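Local coordinates for uncharacterized protein (Enterococcus faecalis, PDB 3PM7) that is of unknown function but has a PC4-like sequence; PC4 itself binds single-stranded DNA, so nucleic acid binding is possible but unproven, at residues E3-V15 with E26-F39. Sequence-based numbering, arbitrary orientation.
Sequences EEFSYEILEEVAV and ELNLISWNGRPPKF. With SO4 (sulfate ion), chain C.
Antiparallel pairing of strand 9-15, part of the strand outermost in this chain's sheet, with 26-30 forms this contact, the first hairpin of a PC4-like sheet; the short strand axes run at 164°. Two classic beta bulges interrupt it. L10 and E11 both face L29, whose O takes L10 N at 2.7 Å and a weak bond from E11 N; V13 and A14 both face L27, whose O accepts both amides in its carbonyl plane, V13 N at 2.9 Å. Each bulge shifts the register by one and directs the CB of L10 or V13 toward segment 26-39: L10 CD1 reaches P37 CG, in the connection to the next strand, at 3.7 Å, and V13 CG1, anti to its N (chi1 -178°), packs alongside L27 CD2 at 3.8 Å. At the helix end, E8 holds the chain at S31 and N33. Its O receives S31 N at 2.9 Å, while its extended side chain brings OE1 to N33 N at 3.2 Å, met on the anti side and 31° out of the carboxylate plane. That carboxylate stands nearly perpendicular to the W32 ring, OE2 at its edge. Strand 38-44 flanks 24-30, helix 59-71 stacks F62 on F39, and M72 of the second subunit packs on V13 and L27.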
ATOM      1  N   GLU A   3       7.058  19.171 -11.676  1.00 95.60           N
ATOM      2  CA  GLU A   3       5.867  19.931 -11.336  1.00 88.50           C
ATOM      3  C   GLU A   3       4.662  19.122 -11.790  1.00 78.65           C
ATOM      4  O   GLU A   3       3.517  19.450 -11.475  1.00 78.31           O
ATOM      5  CB  GLU A   3       5.869  21.297 -12.027  1.00 94.42           C
ATOM      6  CG  GLU A   3       7.224  21.988 -12.070  1.00 99.98           C
ATOM      7  CD  GLU A   3       8.050  21.585 -13.283  1.00104.92           C
ATOM      8  OE1 GLU A   3       7.470  21.058 -14.260  1.00104.68           O
ATOM      9  OE2 GLU A   3       9.283  21.797 -13.259  1.00108.49           O
ATOM     10  N   GLU A   4       4.931  18.061 -12.545  1.00 70.60           N
ATOM     11  CA  GLU A   4       3.880  17.172 -13.007  1.00 60.13           C
ATOM     12  C   GLU A   4       3.380  16.336 -11.840  1.00 50.18           C
ATOM     13  O   GLU A   4       2.176  16.164 -11.649  1.00 47.71           O
ATOM     14  CB  GLU A   4       4.389  16.280 -14.134  1.00 62.77           C
ATOM     15  CG  GLU A   4       3.289  15.753 -15.025  1.00 67.31           C
ATOM     16  CD  GLU A   4       3.823  15.099 -16.281  1.00 71.80           C
ATOM     17  OE1 GLU A   4       4.958  15.432 -16.697  1.00 75.10           O
ATOM     18  OE2 GLU A   4       3.107  14.248 -16.849  1.00 70.29           O
ATOM     19  N   PHE A   5       4.305  15.826 -11.044  1.00 47.35           N
ATOM     20  CA  PHE A   5       3.926  15.124  -9.830  1.00 46.33           C
ATOM     21  C   PHE A   5       3.135  16.045  -8.887  1.00 47.79           C
ATOM     22  O   PHE A   5       2.139  15.630  -8.295  1.00 48.81           O
ATOM     23  CB  PHE A   5       5.163  14.540  -9.142  1.00 43.29           C
ATOM     24  CG  PHE A   5       5.691  13.283  -9.794  1.00 38.74           C
ATOM     25  CD1 PHE A   5       4.824  12.292 -10.237  1.00 34.64           C
ATOM     26  CD2 PHE A   5       7.053  13.106  -9.987  1.00 33.84           C
ATOM     27  CE1 PHE A   5       5.300  11.146 -10.814  1.00 32.93           C
ATOM     28  CE2 PHE A   5       7.548  11.960 -10.565  1.00 33.49           C
ATOM     29  CZ  PHE A   5       6.671  10.964 -10.983  1.00 34.02           C
ATOM     30  N   SER A   6       3.549  17.302  -8.772  1.00 50.68           N
ATOM     31  CA  SER A   6       2.897  18.218  -7.834  1.00 52.96           C
ATOM     32  C   SER A   6       1.436  18.448  -8.201  1.00 50.45           C
ATOM     33  O   SER A   6       0.590  18.656  -7.337  1.00 53.13           O
ATOM     34  CB  SER A   6       3.636  19.557  -7.769  1.00 57.07           C
ATOM     35  OG  SER A   6       3.375  20.336  -8.926  1.00 60.41           O
ATOM     36  N   TYR A   7       1.141  18.410  -9.494  1.00 44.63           N
ATOM     37  CA  TYR A   7      -0.231  18.529  -9.959  1.00 37.56           C
ATOM     38  C   TYR A   7      -1.033  17.239  -9.703  1.00 36.01           C
ATOM     39  O   TYR A   7      -2.230  17.271  -9.385  1.00 36.84           O
ATOM     40  CB  TYR A   7      -0.232  18.869 -11.450  1.00 40.12           C
ATOM     41  CG  TYR A   7      -1.614  19.089 -12.024  1.00 49.25           C
ATOM     42  CD1 TYR A   7      -2.223  18.114 -12.818  1.00 49.01           C
ATOM     43  CD2 TYR A   7      -2.318  20.273 -11.770  1.00 51.44           C
ATOM     44  CE1 TYR A   7      -3.490  18.312 -13.348  1.00 46.76           C
ATOM     45  CE2 TYR A   7      -3.583  20.478 -12.293  1.00 49.89           C
ATOM     46  CZ  TYR A   7      -4.162  19.494 -13.083  1.00 49.74           C
ATOM     47  OH  TYR A   7      -5.423  19.684 -13.595  1.00 50.41           O
ATOM     48  N   GLU A   8      -0.375  16.098  -9.855  1.00 33.66           N
ATOM     49  CA  GLU A   8      -1.055  14.809  -9.734  1.00 34.90           C
ATOM     50  C   GLU A   8      -1.298  14.408  -8.274  1.00 33.14           C
ATOM     51  O   GLU A   8      -2.295  13.752  -7.962  1.00 33.36           O
ATOM     52  CB  GLU A   8      -0.262  13.734 -10.486  1.00 33.72           C
ATOM     53  CG  GLU A   8      -0.162  14.033 -11.988  1.00 38.77           C
ATOM     54  CD  GLU A   8       0.712  13.041 -12.732  1.00 44.87           C
ATOM     55  OE1 GLU A   8       0.281  12.567 -13.798  1.00 47.77           O
ATOM     56  OE2 GLU A   8       1.824  12.734 -12.254  1.00 47.82           O
ATOM     57  N   ILE A   9      -0.409  14.815  -7.375  1.00 33.48           N
ATOM     58  CA  ILE A   9      -0.603  14.539  -5.949  1.00 30.45           C
ATOM     59  C   ILE A   9      -1.625  15.505  -5.377  1.00 34.55           C
ATOM     60  O   ILE A   9      -1.378  16.706  -5.290  1.00 39.83           O
ATOM     61  CB  ILE A   9       0.736  14.604  -5.183  1.00 33.95           C
ATOM     62  CG1 ILE A   9       1.647  13.467  -5.675  1.00 35.69           C
ATOM     63  CG2 ILE A   9       0.511  14.489  -3.666  1.00 29.91           C
ATOM     64  CD1 ILE A   9       3.043  13.495  -5.125  1.00 38.80           C
ATOM     65  N   LEU A  10      -2.793  14.993  -5.010  1.00 34.78           N
ATOM     66  CA  LEU A  10      -3.870  15.867  -4.573  1.00 32.52           C
ATOM     67  C   LEU A  10      -3.755  16.127  -3.084  1.00 35.30           C
ATOM     68  O   LEU A  10      -4.014  17.232  -2.621  1.00 34.76           O
ATOM     69  CB  LEU A  10      -5.235  15.270  -4.903  1.00 31.74           C
ATOM     70  CG  LEU A  10      -5.391  14.827  -6.370  1.00 33.36           C
ATOM     71  CD1 LEU A  10      -6.764  14.228  -6.615  1.00 32.15           C
ATOM     72  CD2 LEU A  10      -5.142  15.984  -7.307  1.00 29.33           C
ATOM     73  N   GLU A  11      -3.363  15.100  -2.343  1.00 33.71           N
ATOM     74  CA  GLU A  11      -3.243  15.202  -0.899  1.00 36.46           C
ATOM     75  C   GLU A  11      -2.126  14.286  -0.429  1.00 36.64           C
ATOM     76  O   GLU A  11      -2.074  13.117  -0.808  1.00 31.13           O
ATOM     77  CB  GLU A  11      -4.561  14.809  -0.229  1.00 39.13           C
ATOM     78  CG  GLU A  11      -4.637  15.143   1.250  1.00 47.58           C
ATOM     79  CD  GLU A  11      -5.916  14.643   1.898  1.00 60.08           C
ATOM     80  OE1 GLU A  11      -6.601  13.782   1.302  1.00 64.73           O
ATOM     81  OE2 GLU A  11      -6.241  15.108   3.010  1.00 67.86           O
ATOM     82  N   GLU A  12      -1.221  14.806   0.387  1.00 37.83           N
ATOM     83  CA  GLU A  12      -0.245  13.926   1.029  1.00 39.91           C
ATOM     84  C   GLU A  12      -0.862  13.489   2.326  1.00 39.34           C
ATOM     85  O   GLU A  12      -1.001  14.287   3.248  1.00 39.49           O
ATOM     86  CB  GLU A  12       1.103  14.627   1.233  1.00 42.50           C
ATOM     87  CG  GLU A  12       1.581  15.284  -0.063  1.00 53.37           C
ATOM     88  CD  GLU A  12       2.985  15.859   0.002  1.00 62.25           C
ATOM     89  OE1 GLU A  12       3.592  15.882   1.099  1.00 63.74           O
ATOM     90  OE2 GLU A  12       3.478  16.290  -1.066  1.00 63.51           O
ATOM     91  N   VAL A  13      -1.241  12.215   2.394  1.00 33.21           N
ATOM     92  CA  VAL A  13      -2.006  11.712   3.517  1.00 33.67           C
ATOM     93  C   VAL A  13      -1.148  11.165   4.687  1.00 38.36           C
ATOM     94  O   VAL A  13      -1.511  11.326   5.849  1.00 38.59           O
ATOM     95  CB  VAL A  13      -2.968  10.606   3.055  1.00 34.40           C
ATOM     96  CG1 VAL A  13      -3.778  10.139   4.235  1.00 37.79           C
ATOM     97  CG2 VAL A  13      -3.896  11.140   1.977  1.00 29.31           C
ATOM     98  N   ALA A  14      -0.039  10.498   4.382  1.00 34.50           N
ATOM     99  CA  ALA A  14       0.807   9.914   5.423  1.00 43.29           C
ATOM    100  C   ALA A  14       2.218   9.656   4.918  1.00 42.37           C
ATOM    101  O   ALA A  14       2.411   9.273   3.758  1.00 34.34           O
ATOM    102  CB  ALA A  14       0.195   8.607   5.943  1.00 46.11           C
ATOM    103  N   VAL A  15       3.197   9.862   5.797  1.00 40.90           N
ATOM    104  CA  VAL A  15       4.573   9.470   5.530  1.00 37.71           C
ATOM    105  C   VAL A  15       4.850   8.300   6.456  1.00 39.18           C
ATOM    106  O   VAL A  15       4.834   8.467   7.678  1.00 40.06           O
ATOM    107  CB  VAL A  15       5.574  10.608   5.843  1.00 42.94           C
ATOM    108  CG1 VAL A  15       7.012  10.123   5.680  1.00 45.28           C
ATOM    109  CG2 VAL A  15       5.308  11.819   4.954  1.00 42.42           C
ATOM    110  N   GLU A  26       5.021   6.538   1.170  1.00 34.04           N
ATOM    111  CA  GLU A  26       3.964   7.518   1.422  1.00 32.56           C
ATOM    112  C   GLU A  26       2.594   7.000   1.052  1.00 35.02           C
ATOM    113  O   GLU A  26       2.454   6.311   0.068  1.00 31.59           O
ATOM    114  CB  GLU A  26       4.214   8.789   0.586  1.00 33.05           C
ATOM    115  CG  GLU A  26       5.369   9.675   1.045  1.00 36.91           C
ATOM    116  CD  GLU A  26       5.611  10.860   0.110  1.00 47.11           C
ATOM    117  OE1 GLU A  26       4.681  11.258  -0.652  1.00 46.06           O
ATOM    118  OE2 GLU A  26       6.743  11.400   0.136  1.00 50.79           O
ATOM    119  N   LEU A  27       1.575   7.352   1.825  1.00 35.11           N
ATOM    120  CA  LEU A  27       0.208   7.216   1.347  1.00 30.31           C
ATOM    121  C   LEU A  27      -0.220   8.580   0.828  1.00 31.90           C
ATOM    122  O   LEU A  27      -0.292   9.546   1.602  1.00 31.18           O
ATOM    123  CB  LEU A  27      -0.731   6.808   2.480  1.00 29.60           C
ATOM    124  CG  LEU A  27      -2.188   6.664   2.019  1.00 30.01           C
ATOM    125  CD1 LEU A  27      -2.301   5.408   1.136  1.00 31.28           C
ATOM    126  CD2 LEU A  27      -3.130   6.549   3.211  1.00 34.02           C
ATOM    127  N   ASN A  28      -0.493   8.676  -0.471  1.00 28.00           N
ATOM    128  CA  ASN A  28      -1.010   9.919  -1.078  1.00 26.64           C
ATOM    129  C   ASN A  28      -2.301   9.677  -1.827  1.00 29.03           C
ATOM    130  O   ASN A  28      -2.551   8.557  -2.268  1.00 27.98           O
ATOM    131  CB  ASN A  28      -0.007  10.489  -2.088  1.00 24.29           C
ATOM    132  CG  ASN A  28       1.275  10.960  -1.421  1.00 32.08           C
ATOM    133  OD1 ASN A  28       1.228  11.647  -0.409  1.00 37.53           O
ATOM    134  ND2 ASN A  28       2.419  10.585  -1.980  1.00 30.67           N
ATOM    135  N   LEU A  29      -3.110  10.728  -1.989  1.00 28.79           N
ATOM    136  CA  LEU A  29      -4.256  10.666  -2.899  1.00 29.90           C
ATOM    137  C   LEU A  29      -3.831  11.283  -4.224  1.00 27.78           C
ATOM    138  O   LEU A  29      -3.354  12.413  -4.271  1.00 30.96           O
ATOM    139  CB  LEU A  29      -5.477  11.402  -2.332  1.00 31.17           C
ATOM    140  CG  LEU A  29      -6.700  11.398  -3.263  1.00 33.60           C
ATOM    141  CD1 LEU A  29      -7.291  10.000  -3.281  1.00 31.58           C
ATOM    142  CD2 LEU A  29      -7.764  12.407  -2.818  1.00 35.30           C
ATOM    143  N   ILE A  30      -3.977  10.532  -5.304  1.00 25.03           N
ATOM    144  CA  ILE A  30      -3.355  10.917  -6.557  1.00 27.45           C
ATOM    145  C   ILE A  30      -4.308  10.762  -7.729  1.00 28.19           C
ATOM    146  O   ILE A  30      -5.081   9.789  -7.789  1.00 27.82           O
ATOM    147  CB  ILE A  30      -2.117  10.048  -6.828  1.00 28.99           C
ATOM    148  CG1 ILE A  30      -1.087  10.271  -5.725  1.00 30.40           C
ATOM    149  CG2 ILE A  30      -1.488  10.394  -8.176  1.00 29.90           C
ATOM    150  CD1 ILE A  30       0.272   9.803  -6.095  1.00 26.42           C
ATOM    151  N   SER A  31      -4.264  11.733  -8.638  1.00 28.91           N
ATOM    152  CA  SER A  31      -4.932  11.612  -9.916  1.00 27.62           C
ATOM    153  C   SER A  31      -3.825  11.437 -10.957  1.00 30.72           C
ATOM    154  O   SER A  31      -3.112  12.387 -11.249  1.00 31.55           O
ATOM    155  CB  SER A  31      -5.750  12.876 -10.227  1.00 33.36           C
ATOM    156  OG  SER A  31      -6.472  12.753 -11.460  1.00 30.22           O
ATOM    157  N   TRP A  32      -3.645  10.224 -11.488  1.00 28.82           N
ATOM    158  CA  TRP A  32      -2.705  10.039 -12.610  1.00 31.11           C
ATOM    159  C   TRP A  32      -3.319  10.581 -13.894  1.00 33.45           C
ATOM    160  O   TRP A  32      -4.359  10.093 -14.341  1.00 32.99           O
ATOM    161  CB  TRP A  32      -2.331   8.547 -12.810  1.00 28.38           C
ATOM    162  CG  TRP A  32      -1.709   7.888 -11.588  1.00 31.52           C
ATOM    163  CD1 TRP A  32      -2.211   6.828 -10.881  1.00 33.47           C
ATOM    164  CD2 TRP A  32      -0.469   8.239 -10.951  1.00 28.90           C
ATOM    165  NE1 TRP A  32      -1.364   6.510  -9.849  1.00 31.29           N
ATOM    166  CE2 TRP A  32      -0.290   7.358  -9.873  1.00 31.90           C
ATOM    167  CE3 TRP A  32       0.506   9.212 -11.194  1.00 33.94           C
ATOM    168  CZ2 TRP A  32       0.824   7.420  -9.035  1.00 38.89           C
ATOM    169  CZ3 TRP A  32       1.612   9.265 -10.370  1.00 36.26           C
ATOM    170  CH2 TRP A  32       1.765   8.373  -9.305  1.00 37.71           C
ATOM    171  N   ASN A  33      -2.687  11.598 -14.481  1.00 34.93           N
ATOM    172  CA  ASN A  33      -3.089  12.111 -15.781  1.00 36.21           C
ATOM    173  C   ASN A  33      -4.582  12.398 -15.893  1.00 35.32           C
ATOM    174  O   ASN A  33      -5.188  12.050 -16.900  1.00 35.25           O
ATOM    175  CB  ASN A  33      -2.707  11.131 -16.901  1.00 41.28           C
ATOM    176  CG  ASN A  33      -1.231  10.806 -16.921  1.00 47.05           C
ATOM    177  OD1 ASN A  33      -0.734  10.079 -16.058  1.00 52.49           O
ATOM    178  ND2 ASN A  33      -0.524  11.317 -17.925  1.00 41.04           N
ATOM    179  N   GLY A  34      -5.180  13.032 -14.882  1.00 29.02           N
ATOM    180  CA  GLY A  34      -6.574  13.452 -14.977  1.00 27.27           C
ATOM    181  C   GLY A  34      -7.572  12.325 -14.741  1.00 32.33           C
ATOM    182  O   GLY A  34      -8.782  12.498 -14.911  1.00 35.36           O
ATOM    183  N   ARG A  35      -7.074  11.161 -14.346  1.00 27.93           N
ATOM    184  CA  ARG A  35      -7.942  10.026 -14.073  1.00 32.73           C
ATOM    185  C   ARG A  35      -8.600  10.174 -12.688  1.00 36.05           C
ATOM    186  O   ARG A  35      -8.166  10.999 -11.872  1.00 34.01           O
ATOM    187  CB  ARG A  35      -7.119   8.721 -14.133  1.00 34.81           C
ATOM    188  CG  ARG A  35      -6.564   8.390 -15.531  1.00 35.31           C
ATOM    189  CD  ARG A  35      -7.698   8.128 -16.493  1.00 39.08           C
ATOM    190  NE  ARG A  35      -8.333   6.854 -16.167  1.00 41.48           N
ATOM    191  CZ  ARG A  35      -9.600   6.570 -16.446  1.00 45.47           C
ATOM    192  NH1 ARG A  35     -10.371   7.476 -17.026  1.00 43.40           N
ATOM    193  NH2 ARG A  35     -10.099   5.388 -16.132  1.00 49.99           N
ATOM    194  N   PRO A  36      -9.658   9.388 -12.422  1.00 35.67           N
ATOM    195  CA  PRO A  36     -10.262   9.423 -11.091  1.00 35.22           C
ATOM    196  C   PRO A  36      -9.216   9.221  -9.994  1.00 32.73           C
ATOM    197  O   PRO A  36      -8.325   8.374 -10.135  1.00 32.31           O
ATOM    198  CB  PRO A  36     -11.256   8.268 -11.141  1.00 37.44           C
ATOM    199  CG  PRO A  36     -11.764   8.337 -12.593  1.00 38.74           C
ATOM    200  CD  PRO A  36     -10.508   8.662 -13.392  1.00 41.37           C
ATOM    201  N   PRO A  37      -9.301  10.026  -8.914  1.00 30.04           N
ATOM    202  CA  PRO A  37      -8.303   9.967  -7.848  1.00 28.58           C
ATOM    203  C   PRO A  37      -8.306   8.641  -7.131  1.00 28.48           C
ATOM    204  O   PRO A  37      -9.358   8.040  -6.923  1.00 30.10           O
ATOM    205  CB  PRO A  37      -8.741  11.090  -6.878  1.00 27.66           C
ATOM    206  CG  PRO A  37      -9.550  12.042  -7.735  1.00 28.58           C
ATOM    207  CD  PRO A  37     -10.280  11.115  -8.702  1.00 30.87           C
ATOM    208  N   LYS A  38      -7.119   8.196  -6.735  1.00 27.30           N
ATOM    209  CA  LYS A  38      -6.980   6.952  -6.006  1.00 31.14           C
ATOM    210  C   LYS A  38      -5.899   7.071  -4.931  1.00 29.15           C
ATOM    211  O   LYS A  38      -4.934   7.810  -5.085  1.00 31.89           O
ATOM    212  CB  LYS A  38      -6.639   5.822  -6.977  1.00 34.77           C
ATOM    213  CG  LYS A  38      -7.827   5.357  -7.827  1.00 40.59           C
ATOM    214  CD  LYS A  38      -7.473   4.238  -8.817  1.00 42.35           C
ATOM    215  CE  LYS A  38      -8.625   4.008  -9.802  1.00 51.68           C
ATOM    216  NZ  LYS A  38      -8.369   2.892 -10.787  1.00 61.12           N
ATOM    217  N   PHE A  39      -6.053   6.334  -3.841  1.00 28.91           N
ATOM    218  CA  PHE A  39      -4.985   6.239  -2.867  1.00 29.62           C
ATOM    219  C   PHE A  39      -3.826   5.433  -3.433  1.00 34.64           C
ATOM    220  O   PHE A  39      -4.028   4.453  -4.137  1.00 36.59           O
ATOM    221  CB  PHE A  39      -5.509   5.635  -1.570  1.00 33.80           C
ATOM    222  CG  PHE A  39      -6.436   6.555  -0.833  1.00 40.03           C
ATOM    223  CD1 PHE A  39      -7.810   6.371  -0.886  1.00 44.98           C
ATOM    224  CD2 PHE A  39      -5.930   7.627  -0.118  1.00 40.78           C
ATOM    225  CE1 PHE A  39      -8.664   7.230  -0.213  1.00 47.82           C
ATOM    226  CE2 PHE A  39      -6.778   8.508   0.546  1.00 44.45           C
ATOM    227  CZ  PHE A  39      -8.143   8.304   0.511  1.00 47.00           C
TER
HETATM  228  S   SO4 C  81     -12.671   4.653 -18.182  1.00134.38           S
HETATM  229  O1  SO4 C  81     -12.360   3.794 -17.040  1.00133.11           O
HETATM  230  O2  SO4 C  81     -11.640   4.492 -19.203  1.00134.83           O
HETATM  231  O3  SO4 C  81     -13.966   4.274 -18.737  1.00136.82           O
HETATM  232  O4  SO4 C  81     -12.722   6.049 -17.755  1.00132.72           O
HETATM  233  O   HOH W   1       2.582  11.868   2.288  1.00 43.57           O